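Local coordinates for leucine-rich repeat protein (Bacteroides thetaiotaomicron, PDB 4ECN) that is of unknown function but, as an extracellular leucine-rich repeat protein, probably binds other proteins, at residues Val645-Ile656 with Ile673-Glu684. Sequence-based numbering, arbitrary orientation.
Sequences VMGSVDFSYNKI and INASTVTLSYNE
Val649 and Val678 sit shoulder to shoulder on the interior face, in matching rungs of a leucine-rich repeat solenoid. Successive coils set strand 648-650 against strand 677-679 as parallel neighbours, their axes 4° apart, and an in-register ladder follows: Val649 N donates to Thr677 O, and Thr679 N to Val649 O at 3.0 Å. On the core face, Val649 CG2 is the bump, seated 3.9 Å from Val678 CG2 in the hollow between that methyl and Ile673 CG2, whose branch meets it tip to tip; with the valine's chi1 at -73°, CG2 is the branch that touches both Val678 CG2 and Ile673 CG2. Phe651 CB rests on Leu680 CD2, while its ring meets that of Phe626 from the preceding coil.

After the strands, the asparagines form the ladder familiar from such repeats. Asn683 ND2 reaches across to Phe651 O (3.0 Å, N-H...O 165°) and also bonds to Leu680 O of its own coil; Asn654 ND2 meets the same Phe651 O from the opposite face of its carbonyl plane.

Next to them, Tyr653 and Tyr682 make an offset stack, centroids 4.0 Å apart, with Tyr682 CB over the Tyr653 ring and the Tyr653 OH over the Tyr682 ring. The stack continues through His628 on Tyr653. With an alanine in place of Tyr682, one face of the Tyr653 ring would probably lose most of its aromatic cover. At the end of the segments, Lys655 and Glu684 run alongside each other, and Lys655 NZ closes a salt bridge on the syn lone pair of Glu684 OE2 at 2.8 Å.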
loop_
_atom_site.group_PDB
_atom_site.type_symbol
_atom_site.label_atom_id
_atom_site.label_comp_id
_atom_site.label_asym_id
_atom_site.label_seq_id
_atom_site.Cartn_x
_atom_site.Cartn_y
_atom_site.Cartn_z
ATOM N N VAL A 645 -30.795 10.553 5.251
ATOM C CA VAL A 645 -30.522 11.171 3.962
ATOM C C VAL A 645 -29.072 10.891 3.579
ATOM O O VAL A 645 -28.139 11.453 4.178
ATOM C CB VAL A 645 -30.847 12.703 3.973
ATOM C CG1 VAL A 645 -30.491 13.365 2.650
ATOM C CG2 VAL A 645 -32.312 12.951 4.310
HETATM N N MSE A 646 -28.895 10.037 2.543
HETATM C CA MSE A 646 -27.590 9.703 1.944
HETATM C C MSE A 646 -26.883 10.961 1.455
HETATM O O MSE A 646 -27.549 11.953 1.141
HETATM C CB MSE A 646 -27.751 8.734 0.769
HETATM C CG MSE A 646 -28.518 7.470 1.099
HETATM SE SE MSE A 646 -28.650 6.346 -0.501
HETATM C CE MSE A 646 -29.739 7.511 -1.691
ATOM N N GLY A 647 -25.558 10.926 1.394
ATOM C CA GLY A 647 -24.788 12.064 0.909
ATOM C C GLY A 647 -24.993 12.330 -0.574
ATOM O O GLY A 647 -25.162 13.492 -0.976
ATOM N N SER A 648 -25.007 11.251 -1.404
ATOM C CA SER A 648 -25.147 11.410 -2.844
ATOM C C SER A 648 -25.372 10.093 -3.653
ATOM O O SER A 648 -25.023 8.993 -3.206
ATOM C CB SER A 648 -23.876 12.054 -3.392
ATOM O OG SER A 648 -22.713 11.315 -3.044
ATOM N N VAL A 649 -25.893 10.247 -4.885
ATOM C CA VAL A 649 -25.993 9.178 -5.867
ATOM C C VAL A 649 -25.321 9.699 -7.108
ATOM O O VAL A 649 -25.580 10.852 -7.486
ATOM C CB VAL A 649 -27.411 8.635 -6.142
ATOM C CG1 VAL A 649 -27.907 7.801 -4.984
ATOM C CG2 VAL A 649 -28.398 9.746 -6.486
ATOM N N ASP A 650 -24.414 8.910 -7.711
ATOM C CA ASP A 650 -23.718 9.328 -8.934
ATOM C C ASP A 650 -24.175 8.478 -10.133
ATOM O O ASP A 650 -23.877 7.271 -10.235
ATOM C CB ASP A 650 -22.188 9.258 -8.772
ATOM C CG ASP A 650 -21.359 9.667 -9.989
ATOM O OD1 ASP A 650 -21.898 10.407 -10.873
ATOM O OD2 ASP A 650 -20.158 9.299 -10.038
ATOM N N PHE A 651 -24.892 9.134 -11.048
ATOM C CA PHE A 651 -25.393 8.510 -12.268
ATOM C C PHE A 651 -24.829 9.201 -13.500
ATOM O O PHE A 651 -25.419 9.121 -14.574
ATOM C CB PHE A 651 -26.926 8.552 -12.292
ATOM C CG PHE A 651 -27.621 7.699 -11.265
ATOM C CD1 PHE A 651 -27.701 6.322 -11.425
ATOM C CD2 PHE A 651 -28.298 8.279 -10.207
ATOM C CE1 PHE A 651 -28.386 5.537 -10.509
ATOM C CE2 PHE A 651 -28.991 7.495 -9.287
ATOM C CZ PHE A 651 -29.018 6.126 -9.432
ATOM N N SER A 652 -23.692 9.877 -13.353
ATOM C CA SER A 652 -23.053 10.568 -14.468
ATOM C C SER A 652 -22.572 9.563 -15.519
ATOM O O SER A 652 -22.328 8.406 -15.191
ATOM C CB SER A 652 -21.885 11.434 -13.984
ATOM O OG SER A 652 -20.864 10.680 -13.348
ATOM N N TYR A 653 -22.477 10.004 -16.784
ATOM C CA TYR A 653 -22.003 9.218 -17.927
ATOM C C TYR A 653 -22.803 7.908 -18.102
ATOM O O TYR A 653 -22.248 6.811 -18.055
ATOM C CB TYR A 653 -20.502 8.918 -17.814
ATOM C CG TYR A 653 -19.637 10.152 -17.933
ATOM C CD1 TYR A 653 -19.278 10.887 -16.809
ATOM C CD2 TYR A 653 -19.152 10.569 -19.171
ATOM C CE1 TYR A 653 -18.459 12.012 -16.912
ATOM C CE2 TYR A 653 -18.335 11.695 -19.287
ATOM C CZ TYR A 653 -17.982 12.407 -18.151
ATOM O OH TYR A 653 -17.172 13.505 -18.258
ATOM N N ASN A 654 -24.105 8.053 -18.360
ATOM C CA ASN A 654 -25.042 6.965 -18.659
ATOM C C ASN A 654 -25.892 7.375 -19.882
ATOM O O ASN A 654 -25.469 8.268 -20.626
ATOM C CB ASN A 654 -25.896 6.628 -17.439
ATOM C CG ASN A 654 -25.187 5.742 -16.464
ATOM O OD1 ASN A 654 -25.009 4.560 -16.714
ATOM N ND2 ASN A 654 -24.836 6.260 -15.300
ATOM N N LYS A 655 -27.079 6.761 -20.080
ATOM C CA LYS A 655 -27.972 7.043 -21.207
ATOM C C LYS A 655 -29.385 7.301 -20.700
ATOM O O LYS A 655 -30.346 6.837 -21.319
ATOM C CB LYS A 655 -27.959 5.857 -22.206
ATOM C CG LYS A 655 -26.595 5.544 -22.813
ATOM C CD LYS A 655 -26.653 4.406 -23.814
ATOM C CE LYS A 655 -26.287 4.828 -25.220
ATOM N NZ LYS A 655 -27.342 5.665 -25.866
ATOM N N ILE A 656 -29.521 7.976 -19.535
ATOM C CA ILE A 656 -30.825 8.257 -18.918
ATOM C C ILE A 656 -31.610 9.203 -19.846
ATOM O O ILE A 656 -31.076 10.230 -20.259
ATOM C CB ILE A 656 -30.699 8.838 -17.467
ATOM C CG1 ILE A 656 -29.662 8.113 -16.571
ATOM C CG2 ILE A 656 -32.071 9.008 -16.768
ATOM C CD1 ILE A 656 -29.959 6.791 -16.146
ATOM N N ILE A 673 -35.473 9.666 -4.252
ATOM C CA ILE A 673 -34.105 9.423 -3.763
ATOM C C ILE A 673 -33.858 10.212 -2.465
ATOM O O ILE A 673 -34.028 11.439 -2.444
ATOM C CB ILE A 673 -33.012 9.791 -4.830
ATOM C CG1 ILE A 673 -33.351 9.297 -6.268
ATOM C CG2 ILE A 673 -31.592 9.372 -4.374
ATOM C CD1 ILE A 673 -32.395 9.718 -7.346
ATOM N N ASN A 674 -33.388 9.523 -1.407
ATOM C CA ASN A 674 -33.059 10.153 -0.132
ATOM C C ASN A 674 -31.565 10.527 -0.127
ATOM O O ASN A 674 -30.761 9.865 0.518
ATOM C CB ASN A 674 -33.429 9.229 1.024
ATOM C CG ASN A 674 -32.829 7.843 0.934
ATOM O OD1 ASN A 674 -33.058 7.087 -0.013
ATOM N ND2 ASN A 674 -32.054 7.482 1.931
ATOM N N ALA A 675 -31.190 11.576 -0.883
ATOM C CA ALA A 675 -29.805 12.014 -1.028
ATOM C C ALA A 675 -29.716 13.509 -1.275
ATOM O O ALA A 675 -30.531 14.067 -2.017
ATOM C CB ALA A 675 -29.129 11.271 -2.166
ATOM N N SER A 676 -28.699 14.154 -0.653
ATOM C CA SER A 676 -28.466 15.594 -0.742
ATOM C C SER A 676 -27.983 15.994 -2.128
ATOM O O SER A 676 -28.404 17.030 -2.614
ATOM C CB SER A 676 -27.449 16.032 0.304
ATOM O OG SER A 676 -27.848 15.621 1.604
ATOM N N THR A 677 -27.120 15.175 -2.772
ATOM C CA THR A 677 -26.587 15.457 -4.107
ATOM C C THR A 677 -26.981 14.329 -5.080
ATOM O O THR A 677 -26.854 13.138 -4.773
ATOM C CB THR A 677 -25.063 15.668 -4.070
ATOM O OG1 THR A 677 -24.744 16.760 -3.197
ATOM C CG2 THR A 677 -24.482 15.954 -5.441
ATOM N N VAL A 678 -27.482 14.733 -6.262
ATOM C CA VAL A 678 -27.900 13.823 -7.330
ATOM C C VAL A 678 -27.142 14.237 -8.573
ATOM O O VAL A 678 -27.279 15.384 -9.000
ATOM C CB VAL A 678 -29.435 13.784 -7.537
ATOM C CG1 VAL A 678 -29.803 12.928 -8.741
ATOM C CG2 VAL A 678 -30.137 13.277 -6.283
ATOM N N THR A 679 -26.270 13.334 -9.093
ATOM C CA THR A 679 -25.467 13.637 -10.270
ATOM C C THR A 679 -26.050 12.918 -11.452
ATOM O O THR A 679 -26.101 11.687 -11.467
ATOM C CB THR A 679 -23.996 13.288 -10.072
ATOM O OG1 THR A 679 -23.544 13.726 -8.786
ATOM C CG2 THR A 679 -23.115 13.817 -11.211
ATOM N N LEU A 680 -26.509 13.693 -12.432
ATOM C CA LEU A 680 -27.124 13.177 -13.640
ATOM C C LEU A 680 -26.508 13.822 -14.868
ATOM O O LEU A 680 -27.130 13.851 -15.924
ATOM C CB LEU A 680 -28.639 13.421 -13.594
ATOM C CG LEU A 680 -29.457 12.570 -12.614
ATOM C CD1 LEU A 680 -30.818 13.188 -12.361
ATOM C CD2 LEU A 680 -29.559 11.137 -13.081
ATOM N N SER A 681 -25.267 14.308 -14.743
ATOM C CA SER A 681 -24.533 14.940 -15.843
ATOM C C SER A 681 -24.070 13.868 -16.828
ATOM O O SER A 681 -23.904 12.710 -16.424
ATOM C CB SER A 681 -23.364 15.763 -15.323
ATOM O OG SER A 681 -22.500 14.961 -14.546
ATOM N N TYR A 682 -23.945 14.230 -18.135
ATOM C CA TYR A 682 -23.578 13.338 -19.250
ATOM C C TYR A 682 -24.570 12.205 -19.322
ATOM O O TYR A 682 -24.301 11.082 -18.880
ATOM C CB TYR A 682 -22.143 12.807 -19.178
ATOM C CG TYR A 682 -21.102 13.899 -19.218
ATOM C CD1 TYR A 682 -20.686 14.537 -18.048
ATOM C CD2 TYR A 682 -20.522 14.294 -20.420
ATOM C CE1 TYR A 682 -19.721 15.538 -18.074
ATOM C CE2 TYR A 682 -19.539 15.284 -20.455
ATOM C CZ TYR A 682 -19.130 15.891 -19.275
ATOM O OH TYR A 682 -18.163 16.870 -19.281
ATOM N N ASN A 683 -25.758 12.541 -19.828
ATOM C CA ASN A 683 -26.858 11.606 -20.041
ATOM C C ASN A 683 -27.596 12.050 -21.284
ATOM O O ASN A 683 -26.984 12.681 -22.140
ATOM C CB ASN A 683 -27.756 11.496 -18.800
ATOM C CG ASN A 683 -27.245 10.462 -17.831
ATOM O OD1 ASN A 683 -27.191 9.297 -18.161
ATOM N ND2 ASN A 683 -26.858 10.838 -16.626
ATOM N N GLU A 684 -28.853 11.678 -21.441
ATOM C CA GLU A 684 -29.613 12.035 -22.631
ATOM C C GLU A 684 -30.980 12.564 -22.219
ATOM O O GLU A 684 -31.975 12.377 -22.925
ATOM C CB GLU A 684 -29.729 10.831 -23.569
ATOM C CG GLU A 684 -28.396 10.327 -24.102
ATOM C CD GLU A 684 -28.485 9.105 -24.987
ATOM O OE1 GLU A 684 -29.295 9.112 -25.942
ATOM O OE2 GLU A 684 -27.709 8.155 -24.749
HETATM O O HOH W 1 -26.334 14.119 4.056
#